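Local coordinates for fiber protein 2 (Fowl adenovirus 1, PDB 2VTW) that probably attaches the virion to host-cell receptors as a trimeric spike, the part here being its C-terminal receptor-binding head domain, at residues 22-27 with 67-72; 52-57 with 182-187; 126-131 with 150-155; 167-172 with 190-195. All coordinates share one frame; numbering follows the deposited sequence.

Interaction 1. Residues 22-27 with 67-72; sequences VSSSNN and ENARYF
S24 packs against A69 and Y71 where strand 4-23 runs out beside the start of strand 71-76. Its CB rests on Y71 CB at 3.8 Å, a van der Waals contact made at the stem of the tyrosine and not at its ring. One bond further, OG lies between the backbone N and the carbonyl carbon (chi1 56°), which sets it over the methyl of A69, S24 OG to A69 CB being 3.5 Å. The polar link from this hydroxyl runs through a water that accepts from R70 N and makes a weak 3.3 Å bond with S24 OG. The direct tie is backbone: S24 N donates to Y71 O over 3.0 Å, bent to 142° at the hydrogen. S25 OG also approaches the A69 methyl, while its hydrogen bond goes to V65 O. Behind S24, S23 and F72 form an antiparallel, non-hydrogen-bonded pair, with F72 CA 3.3 Å from V22 O in a CA-H...O contact. The serines themselves form an ST turn, S25 N donating to S23 OG at 3.0 Å, within a type I beta turn from S23 to N26, as at the bend of a beta hairpin, here joining strands 4-23 and 28-40.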
loop_
_atom_site.group_PDB
_atom_site.type_symbol
_atom_site.label_atom_id
_atom_site.label_comp_id
_atom_site.label_asym_id
_atom_site.label_seq_id
_atom_site.Cartn_x
_atom_site.Cartn_y
_atom_site.Cartn_z
ATOM N N VAL A 22 -0.877 -20.392 13.082
ATOM C CA VAL A 22 0.021 -20.807 14.135
ATOM C C VAL A 22 0.619 -19.611 14.871
ATOM O O VAL A 22 1.034 -18.638 14.236
ATOM C CB VAL A 22 1.161 -21.687 13.568
ATOM C CG1 VAL A 22 2.004 -22.253 14.694
ATOM C CG2 VAL A 22 0.597 -22.778 12.689
ATOM N N SER A 23 0.668 -19.711 16.204
ATOM C CA SER A 23 1.212 -18.677 17.073
ATOM C C SER A 23 2.731 -18.767 17.120
ATOM O O SER A 23 3.303 -19.822 16.836
ATOM C CB SER A 23 0.658 -18.834 18.497
ATOM O OG SER A 23 1.558 -19.576 19.332
ATOM N N SER A 24 3.383 -17.686 17.532
ATOM C CA SER A 24 4.848 -17.658 17.611
ATOM C C SER A 24 5.443 -18.655 18.611
ATOM O O SER A 24 6.668 -18.852 18.641
ATOM C CB SER A 24 5.362 -16.248 17.920
ATOM O OG SER A 24 4.795 -15.735 19.108
ATOM N N SER A 25 4.582 -19.271 19.426
ATOM C CA SER A 25 5.007 -20.323 20.382
ATOM C C SER A 25 4.739 -21.743 19.865
ATOM O O SER A 25 4.859 -22.711 20.614
ATOM C CB SER A 25 4.348 -20.106 21.747
ATOM O OG SER A 25 5.047 -19.089 22.442
ATOM N N ASN A 26 4.397 -21.833 18.581
ATOM C CA ASN A 26 4.191 -23.086 17.845
ATOM C C ASN A 26 2.893 -23.813 18.163
ATOM O O ASN A 26 2.742 -25.001 17.866
ATOM C CB ASN A 26 5.418 -23.996 17.948
ATOM C CG ASN A 26 6.540 -23.531 17.038
ATOM O OD1 ASN A 26 6.401 -23.561 15.814
ATOM N ND2 ASN A 26 7.644 -23.080 17.625
ATOM N N ASN A 27 1.925 -23.085 18.704
ATOM C CA ASN A 27 0.602 -23.652 18.954
ATOM C C ASN A 27 -0.300 -23.287 17.800
ATOM O O ASN A 27 -0.459 -22.103 17.507
ATOM C CB ASN A 27 0.040 -23.139 20.287
ATOM C CG ASN A 27 0.969 -23.445 21.450
ATOM O OD1 ASN A 27 1.268 -24.610 21.733
ATOM N ND2 ASN A 27 1.464 -22.403 22.107
ATOM N N GLU A 67 1.027 -18.412 26.546
ATOM C CA GLU A 67 -0.017 -17.397 26.741
ATOM C C GLU A 67 0.423 -15.995 26.323
ATOM O O GLU A 67 -0.410 -15.156 25.995
ATOM C CB GLU A 67 -0.428 -17.332 28.218
ATOM C CG GLU A 67 -1.037 -18.602 28.791
ATOM C CD GLU A 67 -1.058 -18.609 30.329
ATOM O OE1 GLU A 67 -1.066 -17.512 30.951
ATOM O OE2 GLU A 67 -1.053 -19.716 30.918
ATOM N N ASN A 68 1.727 -15.746 26.361
ATOM C CA ASN A 68 2.287 -14.423 26.085
ATOM C C ASN A 68 2.749 -14.213 24.635
ATOM O O ASN A 68 3.409 -13.213 24.344
ATOM C CB ASN A 68 3.478 -14.150 27.018
ATOM C CG ASN A 68 3.072 -14.056 28.488
ATOM O OD1 ASN A 68 1.882 -14.057 28.825
ATOM N ND2 ASN A 68 4.075 -13.975 29.374
ATOM N N ALA A 69 2.419 -15.154 23.749
ATOM C CA ALA A 69 2.760 -15.047 22.331
ATOM C C ALA A 69 1.929 -13.903 21.736
ATOM O O ALA A 69 0.729 -13.830 21.985
ATOM C CB ALA A 69 2.480 -16.364 21.608
ATOM N N ARG A 70 2.583 -12.997 21.003
ATOM C CA ARG A 70 1.891 -11.880 20.343
ATOM C C ARG A 70 1.767 -12.024 18.805
ATOM O O ARG A 70 0.922 -11.356 18.189
ATOM C CB ARG A 70 2.580 -10.564 20.713
ATOM C CG ARG A 70 2.388 -10.193 22.184
ATOM C CD ARG A 70 2.989 -8.861 22.561
ATOM N NE ARG A 70 4.453 -8.808 22.484
ATOM C CZ ARG A 70 5.173 -8.147 21.565
ATOM N NH1 ARG A 70 4.606 -7.454 20.570
ATOM N NH2 ARG A 70 6.501 -8.175 21.634
ATOM N N TYR A 71 2.587 -12.887 18.192
ATOM C CA TYR A 71 2.606 -13.025 16.717
ATOM C C TYR A 71 1.873 -14.261 16.263
ATOM O O TYR A 71 1.814 -15.245 16.975
ATOM C CB TYR A 71 4.024 -13.097 16.167
ATOM C CG TYR A 71 4.890 -11.876 16.341
ATOM C CD1 TYR A 71 4.522 -10.797 17.166
ATOM C CD2 TYR A 71 6.110 -11.814 15.718
ATOM C CE1 TYR A 71 5.356 -9.700 17.313
ATOM C CE2 TYR A 71 6.947 -10.743 15.887
ATOM C CZ TYR A 71 6.562 -9.688 16.661
ATOM O OH TYR A 71 7.423 -8.630 16.789
ATOM N N PHE A 72 1.295 -14.199 15.072
ATOM C CA PHE A 72 0.792 -15.394 14.416
ATOM C C PHE A 72 0.841 -15.267 12.902
ATOM O O PHE A 72 0.750 -14.150 12.356
ATOM C CB PHE A 72 -0.605 -15.771 14.913
ATOM C CG PHE A 72 -1.713 -14.865 14.463
ATOM C CD1 PHE A 72 -2.340 -15.063 13.249
ATOM C CD2 PHE A 72 -2.183 -13.854 15.301
ATOM C CE1 PHE A 72 -3.371 -14.258 12.841
ATOM C CE2 PHE A 72 -3.226 -13.037 14.907
ATOM C CZ PHE A 72 -3.830 -13.242 13.682
HETATM O O HOH W 1 5.743 -12.832 20.431
#

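Interaction 2. Residues 52-57 with 182-187; sequences VDTTTM and TVNGTV
T54 and G185 meet where the strand pairing ends. T54 N donates to G185 O at 3.0 Å, and the bond is almost straight, 174° at the hydrogen. In return, T54 OG1 accepts two bonds from the other segment: G185 N lies 2.9 Å from T54 OG1, and N184 ND2 reaches T54 OG1 at 3.1 Å with the oxygen close to the plane of the asparagine amide. The two side chains cross at about a right angle, and the threonine hydroxyl, held between N and carbonyl carbon by a chi1 of 59°, faces both donors at once.

Along the strands, V52 and V187 form an antiparallel hydrogen-bonded pair, with V52 N to V187 O at 3.0 Å and V187 N to V52 O at 3.1 Å. On the opposite face from these valines, the carboxylate of D53 lies against the T186 methyl, D53 CG to T186 CG2 being 3.6 Å, while T186 OG1 bonds T139 OG1.

Further out, D53 OD1 takes T55 N and T55 OG1 from the same face of its plane; the first of these bonds, 3.0 Å from T55 N to D53 OD1, defines an Asx turn. R60 contributes from outside by donating to V183 O.

The sheet bonding thus passes from backbone pairs to a side-chain clamp: one buried threonine oxygen satisfies a backbone and a side-chain N-H beyond the last regular pair, just where segment 52-57 turns away.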
loop_
_atom_site.group_PDB
_atom_site.type_symbol
_atom_site.label_atom_id
_atom_site.label_comp_id
_atom_site.label_asym_id
_atom_site.label_seq_id
_atom_site.Cartn_x
_atom_site.Cartn_y
_atom_site.Cartn_z
ATOM N N VAL A 52 -10.422 -14.255 14.616
ATOM C CA VAL A 52 -10.183 -15.318 15.578
ATOM C C VAL A 52 -11.155 -15.141 16.766
ATOM O O VAL A 52 -11.208 -14.069 17.374
ATOM C CB VAL A 52 -8.725 -15.316 16.079
ATOM C CG1 VAL A 52 -8.415 -16.592 16.865
ATOM C CG2 VAL A 52 -7.754 -15.164 14.909
ATOM N N ASP A 53 -11.945 -16.181 17.045
ATOM C CA ASP A 53 -12.962 -16.215 18.117
ATOM C C ASP A 53 -12.412 -17.213 19.144
ATOM O O ASP A 53 -12.094 -18.353 18.790
ATOM C CB ASP A 53 -14.304 -16.661 17.521
ATOM C CG ASP A 53 -15.493 -16.601 18.517
ATOM O OD1 ASP A 53 -15.334 -16.882 19.729
ATOM O OD2 ASP A 53 -16.620 -16.308 18.054
ATOM N N THR A 54 -12.234 -16.777 20.388
ATOM C CA THR A 54 -11.644 -17.626 21.418
ATOM C C THR A 54 -12.490 -18.880 21.684
ATOM O O THR A 54 -11.959 -19.903 22.138
ATOM C CB THR A 54 -11.393 -16.860 22.744
ATOM O OG1 THR A 54 -12.627 -16.328 23.230
ATOM C CG2 THR A 54 -10.371 -15.732 22.536
ATOM N N THR A 55 -13.783 -18.805 21.377
ATOM C CA THR A 55 -14.676 -19.950 21.549
ATOM C C THR A 55 -14.643 -20.952 20.381
ATOM O O THR A 55 -15.217 -22.038 20.500
ATOM C CB THR A 55 -16.156 -19.521 21.814
ATOM O OG1 THR A 55 -16.764 -19.024 20.612
ATOM C CG2 THR A 55 -16.232 -18.464 22.954
ATOM N N THR A 56 -14.002 -20.613 19.261
ATOM C CA THR A 56 -13.899 -21.567 18.138
ATOM C C THR A 56 -12.462 -21.798 17.625
ATOM O O THR A 56 -12.263 -22.480 16.629
ATOM C CB THR A 56 -14.823 -21.164 16.964
ATOM O OG1 THR A 56 -14.376 -19.924 16.384
ATOM C CG2 THR A 56 -16.260 -21.037 17.429
ATOM N N MET A 57 -11.464 -21.271 18.340
ATOM C CA MET A 57 -10.068 -21.333 17.891
ATOM C C MET A 57 -9.328 -22.573 18.417
ATOM O O MET A 57 -8.259 -22.925 17.910
ATOM C CB MET A 57 -9.313 -20.027 18.261
ATOM C CG MET A 57 -8.925 -19.882 19.720
ATOM S SD MET A 57 -8.275 -18.262 20.205
ATOM C CE MET A 57 -6.524 -18.455 19.862
ATOM N N THR A 182 -7.568 -17.358 29.737
ATOM C CA THR A 182 -8.497 -16.634 30.617
ATOM C C THR A 182 -9.133 -15.422 29.923
ATOM O O THR A 182 -10.126 -14.880 30.417
ATOM C CB THR A 182 -7.816 -16.224 31.935
ATOM O OG1 THR A 182 -6.835 -15.208 31.694
ATOM C CG2 THR A 182 -7.131 -17.436 32.573
ATOM N N VAL A 183 -8.584 -15.031 28.762
ATOM C CA VAL A 183 -9.096 -13.901 27.966
ATOM C C VAL A 183 -10.019 -14.392 26.873
ATOM O O VAL A 183 -9.672 -15.307 26.145
ATOM C CB VAL A 183 -7.953 -13.122 27.304
ATOM C CG1 VAL A 183 -8.505 -12.071 26.324
ATOM C CG2 VAL A 183 -7.077 -12.483 28.366
ATOM N N ASN A 184 -11.185 -13.770 26.744
ATOM C CA ASN A 184 -12.193 -14.231 25.797
ATOM C C ASN A 184 -12.740 -13.130 24.907
ATOM O O ASN A 184 -12.657 -11.947 25.242
ATOM C CB ASN A 184 -13.340 -14.887 26.570
ATOM C CG ASN A 184 -12.966 -16.271 27.093
ATOM O OD1 ASN A 184 -12.820 -16.479 28.305
ATOM N ND2 ASN A 184 -12.790 -17.226 26.165
ATOM N N GLY A 185 -13.325 -13.535 23.786
ATOM C CA GLY A 185 -13.907 -12.607 22.839
ATOM C C GLY A 185 -13.352 -12.860 21.458
ATOM O O GLY A 185 -12.888 -13.955 21.166
ATOM N N THR A 186 -13.408 -11.833 20.611
ATOM C CA THR A 186 -13.006 -11.925 19.202
ATOM C C THR A 186 -12.118 -10.738 18.776
ATOM O O THR A 186 -12.154 -9.667 19.390
ATOM C CB THR A 186 -14.237 -12.018 18.233
ATOM O OG1 THR A 186 -14.840 -10.731 18.053
ATOM C CG2 THR A 186 -15.284 -13.039 18.737
ATOM N N VAL A 187 -11.312 -10.981 17.734
ATOM C CA VAL A 187 -10.480 -9.966 17.082
ATOM C C VAL A 187 -10.625 -10.200 15.585
ATOM O O VAL A 187 -10.598 -11.337 15.128
ATOM C CB VAL A 187 -9.003 -10.028 17.522
ATOM C CG1 VAL A 187 -8.402 -11.400 17.221
ATOM C CG2 VAL A 187 -8.175 -8.882 16.846
#

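Interaction 3. Residues 126-131 with 150-155; sequences SRFGVL and RMQVTP
The guanidinium of R150 is sandwiched between L131 and R127: L131 CB lies over one face, 3.5 Å from R150 NH1, and R127 O over the opposite face, 3.5 Å from R150 NE. At the edge, G129 O sits close to the group's plane and accepts from R150 NH1 at 2.9 Å. Bends at chi2 (75°) and chi3 (66°) fold the arginine back to reach it, and a water accepts from R150 NE. The other flat groups are the F128 ring and the Q152 amide, side by side with their planes 21° apart; R127 CB lies over the rim of one face of the ring. Q152 OE1 receives two backbone donors, F128 N at 2.9 Å in the amide carbonyl plane on a lone pair, and R127 N, also 2.9 Å from Q152 OE1, from above that plane. The loop before the strand is therefore gripped by a side chain.

S126 OG bonds A168 O of strand 163-173, the partner on the far side of strand 147-157. R135 of the second subunit donates to R127 O, and G129 to L131 pair antiparallel with a strand of that subunit, placing the start of strand 129-140 between strand 147-157 and the neighbouring chain.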
loop_
_atom_site.group_PDB
_atom_site.type_symbol
_atom_site.label_atom_id
_atom_site.label_comp_id
_atom_site.label_asym_id
_atom_site.label_seq_id
_atom_site.Cartn_x
_atom_site.Cartn_y
_atom_site.Cartn_z
ATOM N N SER A 126 7.313 -14.454 9.260
ATOM C CA SER A 126 7.472 -13.506 8.144
ATOM C C SER A 126 8.299 -12.314 8.621
ATOM O O SER A 126 7.928 -11.656 9.588
ATOM C CB SER A 126 6.100 -13.068 7.675
ATOM O OG SER A 126 6.144 -12.340 6.472
ATOM N N ARG A 127 9.428 -12.042 7.969
ATOM C CA ARG A 127 10.335 -10.970 8.431
ATOM C C ARG A 127 10.836 -9.936 7.391
ATOM O O ARG A 127 11.272 -8.849 7.776
ATOM C CB ARG A 127 11.534 -11.611 9.107
ATOM C CG ARG A 127 11.198 -12.164 10.493
ATOM C CD ARG A 127 12.410 -12.664 11.254
ATOM N NE ARG A 127 13.475 -11.664 11.252
ATOM C CZ ARG A 127 13.560 -10.612 12.062
ATOM N NH1 ARG A 127 12.649 -10.379 13.015
ATOM N NH2 ARG A 127 14.588 -9.785 11.912
ATOM N N PHE A 128 10.797 -10.269 6.096
ATOM C CA PHE A 128 11.514 -9.484 5.083
ATOM C C PHE A 128 10.542 -9.068 3.997
ATOM O O PHE A 128 10.094 -9.883 3.188
ATOM C CB PHE A 128 12.708 -10.275 4.502
ATOM C CG PHE A 128 13.635 -10.807 5.553
ATOM C CD1 PHE A 128 14.516 -9.965 6.206
ATOM C CD2 PHE A 128 13.571 -12.141 5.948
ATOM C CE1 PHE A 128 15.362 -10.460 7.222
ATOM C CE2 PHE A 128 14.392 -12.638 6.946
ATOM C CZ PHE A 128 15.297 -11.799 7.585
ATOM N N GLY A 129 10.243 -7.776 3.973
ATOM C CA GLY A 129 9.201 -7.234 3.145
ATOM C C GLY A 129 8.552 -6.067 3.881
ATOM O O GLY A 129 9.095 -5.556 4.872
ATOM N N VAL A 130 7.412 -5.624 3.376
ATOM C CA VAL A 130 6.753 -4.451 3.903
ATOM C C VAL A 130 6.083 -4.803 5.239
ATOM O O VAL A 130 5.591 -5.918 5.408
ATOM C CB VAL A 130 5.696 -3.893 2.910
ATOM C CG1 VAL A 130 4.457 -4.759 2.874
ATOM C CG2 VAL A 130 5.330 -2.448 3.264
ATOM N N LEU A 131 6.055 -3.831 6.149
ATOM C CA LEU A 131 5.300 -3.913 7.403
ATOM C C LEU A 131 4.198 -2.870 7.372
ATOM O O LEU A 131 4.496 -1.672 7.267
ATOM C CB LEU A 131 6.224 -3.639 8.597
ATOM C CG LEU A 131 5.572 -3.776 9.971
ATOM C CD1 LEU A 131 5.302 -5.258 10.306
ATOM C CD2 LEU A 131 6.397 -3.071 11.039
ATOM N N ARG A 150 3.652 -8.121 8.760
ATOM C CA ARG A 150 4.775 -8.336 7.838
ATOM C C ARG A 150 4.366 -9.286 6.714
ATOM O O ARG A 150 3.798 -10.336 6.965
ATOM C CB ARG A 150 5.977 -8.890 8.578
ATOM C CG ARG A 150 7.258 -9.004 7.720
ATOM C CD ARG A 150 7.881 -7.676 7.489
ATOM N NE ARG A 150 8.378 -7.085 8.723
ATOM C CZ ARG A 150 9.009 -5.920 8.808
ATOM N NH1 ARG A 150 9.204 -5.177 7.738
ATOM N NH2 ARG A 150 9.451 -5.498 9.989
ATOM N N MET A 151 4.649 -8.911 5.466
ATOM C CA MET A 151 4.246 -9.713 4.321
ATOM C C MET A 151 5.483 -10.095 3.476
ATOM O O MET A 151 6.261 -9.224 3.056
ATOM C CB MET A 151 3.205 -8.974 3.512
ATOM C CG MET A 151 1.995 -8.498 4.343
ATOM S SD MET A 151 1.119 -7.174 3.513
ATOM C CE MET A 151 0.329 -6.380 4.894
ATOM N N GLN A 152 5.663 -11.410 3.268
ATOM C CA GLN A 152 6.881 -11.948 2.700
ATOM C C GLN A 152 6.572 -13.152 1.807
ATOM O O GLN A 152 6.125 -14.207 2.285
ATOM C CB GLN A 152 7.846 -12.346 3.808
ATOM C CG GLN A 152 9.221 -12.874 3.336
ATOM C CD GLN A 152 9.914 -13.639 4.443
ATOM O OE1 GLN A 152 10.423 -13.054 5.398
ATOM N NE2 GLN A 152 9.908 -14.964 4.339
ATOM N N VAL A 153 6.787 -12.988 0.503
ATOM C CA VAL A 153 6.767 -14.150 -0.398
ATOM C C VAL A 153 7.969 -15.043 -0.029
ATOM O O VAL A 153 9.105 -14.577 0.073
ATOM C CB VAL A 153 6.825 -13.734 -1.845
ATOM C CG1 VAL A 153 7.064 -14.947 -2.755
ATOM C CG2 VAL A 153 5.545 -13.018 -2.216
ATOM N N THR A 154 7.700 -16.321 0.190
ATOM C CA THR A 154 8.656 -17.225 0.828
ATOM C C THR A 154 8.649 -18.582 0.122
ATOM O O THR A 154 7.581 -19.089 -0.216
ATOM C CB THR A 154 8.242 -17.491 2.308
ATOM O OG1 THR A 154 8.013 -16.243 2.999
ATOM C CG2 THR A 154 9.288 -18.285 3.004
ATOM N N PRO A 155 9.825 -19.166 -0.118
ATOM C CA PRO A 155 9.873 -20.561 -0.625
ATOM C C PRO A 155 9.570 -21.577 0.478
ATOM O O PRO A 155 10.216 -21.549 1.504
ATOM C CB PRO A 155 11.318 -20.729 -1.106
ATOM C CG PRO A 155 12.085 -19.635 -0.501
ATOM C CD PRO A 155 11.155 -18.584 0.047
HETATM O O HOH W 2 8.670 -8.985 11.066
#

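Interaction 4. Residues 167-172 with 190-195; sequences IAFTFQ and GPVVHT
F169 fills the tight centre of this contact, reaching across to V192 and H194. Its edge meets the valine near the ring plane, F169 CE1 and CD1 each lying 4.0 Å from V192 CG1, while F169 CZ comes 3.9 Å from H194 CB. The side chains of F169 and V192 lie alongside each other, pointing opposite ways. Beside them, the imidazole of H194 is carried toward strand 163-173 with its CG anti to the backbone N (chi1 -179°), and I167 CG2 approaches it obliquely, 3.9 Å from H194 ND1 and the same from H194 CE1. The F169 and H194 rings form an oblique aromatic pair, inclined at 74° with centroids 5.9 Å apart.

Packing is thinner at the F171 end. There a single approach, F171 CE1 to V192 CG2 at 4.1 Å, joins the segments, and the other contacts of that ring belong to its neighbours, among them a stack with F72. M151 of strand 147-157 touches F169, V192 and H194 and fills in the middle. The partly exposed side lies on the reverse of strand 185-197: V193 points away from this core and P191 takes no part in it; they pack on T195 and P197 of the third subunit, respectively.

With strand axes 10.4 Å apart, the backbones are too distant to pair, so the segments meet through side chains alone, as facing layers of a beta sandwich do. Cohesion here is dispersive and hydrophobic, and the apolar setting would probably disfavour a charged H194.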
loop_
_atom_site.group_PDB
_atom_site.type_symbol
_atom_site.label_atom_id
_atom_site.label_comp_id
_atom_site.label_asym_id
_atom_site.label_seq_id
_atom_site.Cartn_x
_atom_site.Cartn_y
_atom_site.Cartn_z
ATOM N N ILE A 167 2.840 -16.753 0.078
ATOM C CA ILE A 167 2.919 -15.507 0.859
ATOM C C ILE A 167 2.667 -15.755 2.360
ATOM O O ILE A 167 1.598 -16.187 2.729
ATOM C CB ILE A 167 1.902 -14.410 0.349
ATOM C CG1 ILE A 167 1.862 -14.352 -1.182
ATOM C CG2 ILE A 167 2.261 -13.020 0.999
ATOM C CD1 ILE A 167 0.664 -13.647 -1.785
ATOM N N ALA A 168 3.653 -15.465 3.202
ATOM C CA ALA A 168 3.497 -15.498 4.650
ATOM C C ALA A 168 3.063 -14.108 5.154
ATOM O O ALA A 168 3.687 -13.094 4.803
ATOM C CB ALA A 168 4.789 -15.921 5.329
ATOM N N PHE A 169 1.977 -14.082 5.928
ATOM C CA PHE A 169 1.487 -12.885 6.623
ATOM C C PHE A 169 1.669 -13.130 8.099
ATOM O O PHE A 169 1.024 -14.018 8.640
ATOM C CB PHE A 169 0.002 -12.670 6.384
ATOM C CG PHE A 169 -0.361 -12.240 4.994
ATOM C CD1 PHE A 169 -0.768 -10.951 4.741
ATOM C CD2 PHE A 169 -0.363 -13.147 3.951
ATOM C CE1 PHE A 169 -1.132 -10.553 3.476
ATOM C CE2 PHE A 169 -0.726 -12.749 2.653
ATOM C CZ PHE A 169 -1.100 -11.464 2.410
ATOM N N THR A 170 2.551 -12.387 8.759
ATOM C CA THR A 170 2.695 -12.516 10.210
ATOM C C THR A 170 2.094 -11.294 10.895
ATOM O O THR A 170 2.535 -10.152 10.677
ATOM C CB THR A 170 4.129 -12.809 10.671
ATOM O OG1 THR A 170 4.608 -14.030 10.075
ATOM C CG2 THR A 170 4.190 -12.962 12.188
ATOM N N PHE A 171 1.073 -11.564 11.705
ATOM C CA PHE A 171 0.321 -10.554 12.445
ATOM C C PHE A 171 0.999 -10.338 13.771
ATOM O O PHE A 171 1.130 -11.268 14.553
ATOM C CB PHE A 171 -1.119 -11.013 12.629
ATOM C CG PHE A 171 -1.867 -11.146 11.330
ATOM C CD1 PHE A 171 -2.789 -10.195 10.950
ATOM C CD2 PHE A 171 -1.644 -12.225 10.480
ATOM C CE1 PHE A 171 -3.474 -10.293 9.743
ATOM C CE2 PHE A 171 -2.327 -12.338 9.261
ATOM C CZ PHE A 171 -3.242 -11.390 8.894
ATOM N N GLN A 172 1.437 -9.109 14.018
ATOM C CA GLN A 172 2.229 -8.791 15.180
ATOM C C GLN A 172 1.420 -7.886 16.121
ATOM O O GLN A 172 1.351 -6.657 15.918
ATOM C CB GLN A 172 3.526 -8.133 14.738
ATOM C CG GLN A 172 4.201 -8.899 13.573
ATOM C CD GLN A 172 5.553 -8.365 13.186
ATOM O OE1 GLN A 172 6.366 -9.085 12.592
ATOM N NE2 GLN A 172 5.831 -7.105 13.533
ATOM N N GLY A 190 -8.540 -6.347 9.025
ATOM C CA GLY A 190 -8.474 -6.189 7.578
ATOM C C GLY A 190 -9.247 -4.989 7.080
ATOM O O GLY A 190 -9.828 -4.243 7.878
ATOM N N PRO A 191 -9.287 -4.809 5.751
ATOM C CA PRO A 191 -8.589 -5.660 4.767
ATOM C C PRO A 191 -7.082 -5.420 4.776
ATOM O O PRO A 191 -6.635 -4.269 4.803
ATOM C CB PRO A 191 -9.200 -5.243 3.426
ATOM C CG PRO A 191 -9.737 -3.866 3.647
ATOM C CD PRO A 191 -10.037 -3.723 5.117
ATOM N N VAL A 192 -6.312 -6.503 4.841
ATOM C CA VAL A 192 -4.865 -6.427 4.757
ATOM C C VAL A 192 -4.521 -6.616 3.294
ATOM O O VAL A 192 -4.802 -7.688 2.748
ATOM C CB VAL A 192 -4.219 -7.508 5.593
ATOM C CG1 VAL A 192 -2.689 -7.473 5.437
ATOM C CG2 VAL A 192 -4.644 -7.366 7.074
ATOM N N VAL A 193 -3.953 -5.590 2.643
ATOM C CA VAL A 193 -3.750 -5.646 1.198
ATOM C C VAL A 193 -2.261 -5.720 0.927
ATOM O O VAL A 193 -1.465 -4.935 1.474
ATOM C CB VAL A 193 -4.442 -4.503 0.415
ATOM C CG1 VAL A 193 -4.200 -4.634 -1.054
ATOM C CG2 VAL A 193 -5.958 -4.458 0.680
ATOM N N HIS A 194 -1.882 -6.724 0.131
ATOM C CA HIS A 194 -0.498 -6.973 -0.251
ATOM C C HIS A 194 -0.402 -6.941 -1.747
ATOM O O HIS A 194 -1.271 -7.473 -2.416
ATOM C CB HIS A 194 -0.068 -8.355 0.226
ATOM C CG HIS A 194 1.344 -8.687 -0.108
ATOM N ND1 HIS A 194 1.677 -9.693 -0.984
ATOM C CD2 HIS A 194 2.513 -8.115 0.273
ATOM C CE1 HIS A 194 2.990 -9.760 -1.089
ATOM N NE2 HIS A 194 3.521 -8.812 -0.342
ATOM N N THR A 195 0.656 -6.319 -2.277
ATOM C CA THR A 195 0.945 -6.371 -3.703
ATOM C C THR A 195 2.347 -6.951 -3.936
ATOM O O THR A 195 3.313 -6.660 -3.217
ATOM C CB THR A 195 0.783 -4.983 -4.392
ATOM O OG1 THR A 195 -0.544 -4.507 -4.214
ATOM C CG2 THR A 195 1.048 -5.053 -5.895
#

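From the N terminus, interaction 1 closes the first loop, bringing 67-72 back to 22-27. Interaction 2 opens at 52-57, inside that loop, and closes at 182-187, so the two cross. Interaction 3, which joins 126-131 to 150-155, is nested within interaction 2. Interaction 4 begins at 167-172 and ends at 190-195, beyond the close of interaction 2, which it therefore crosses. Interactions 1 and 4 meet where strands 71-76 and 163-173 are neighbours, F72 O lying 2.7 Å from F171 N. Interactions 3 and 4 have centres about 9 Å apart and touch through the adjacent strands 147-157 (interaction 3) and 163-173 (interaction 4), linking the core to the subunit interface.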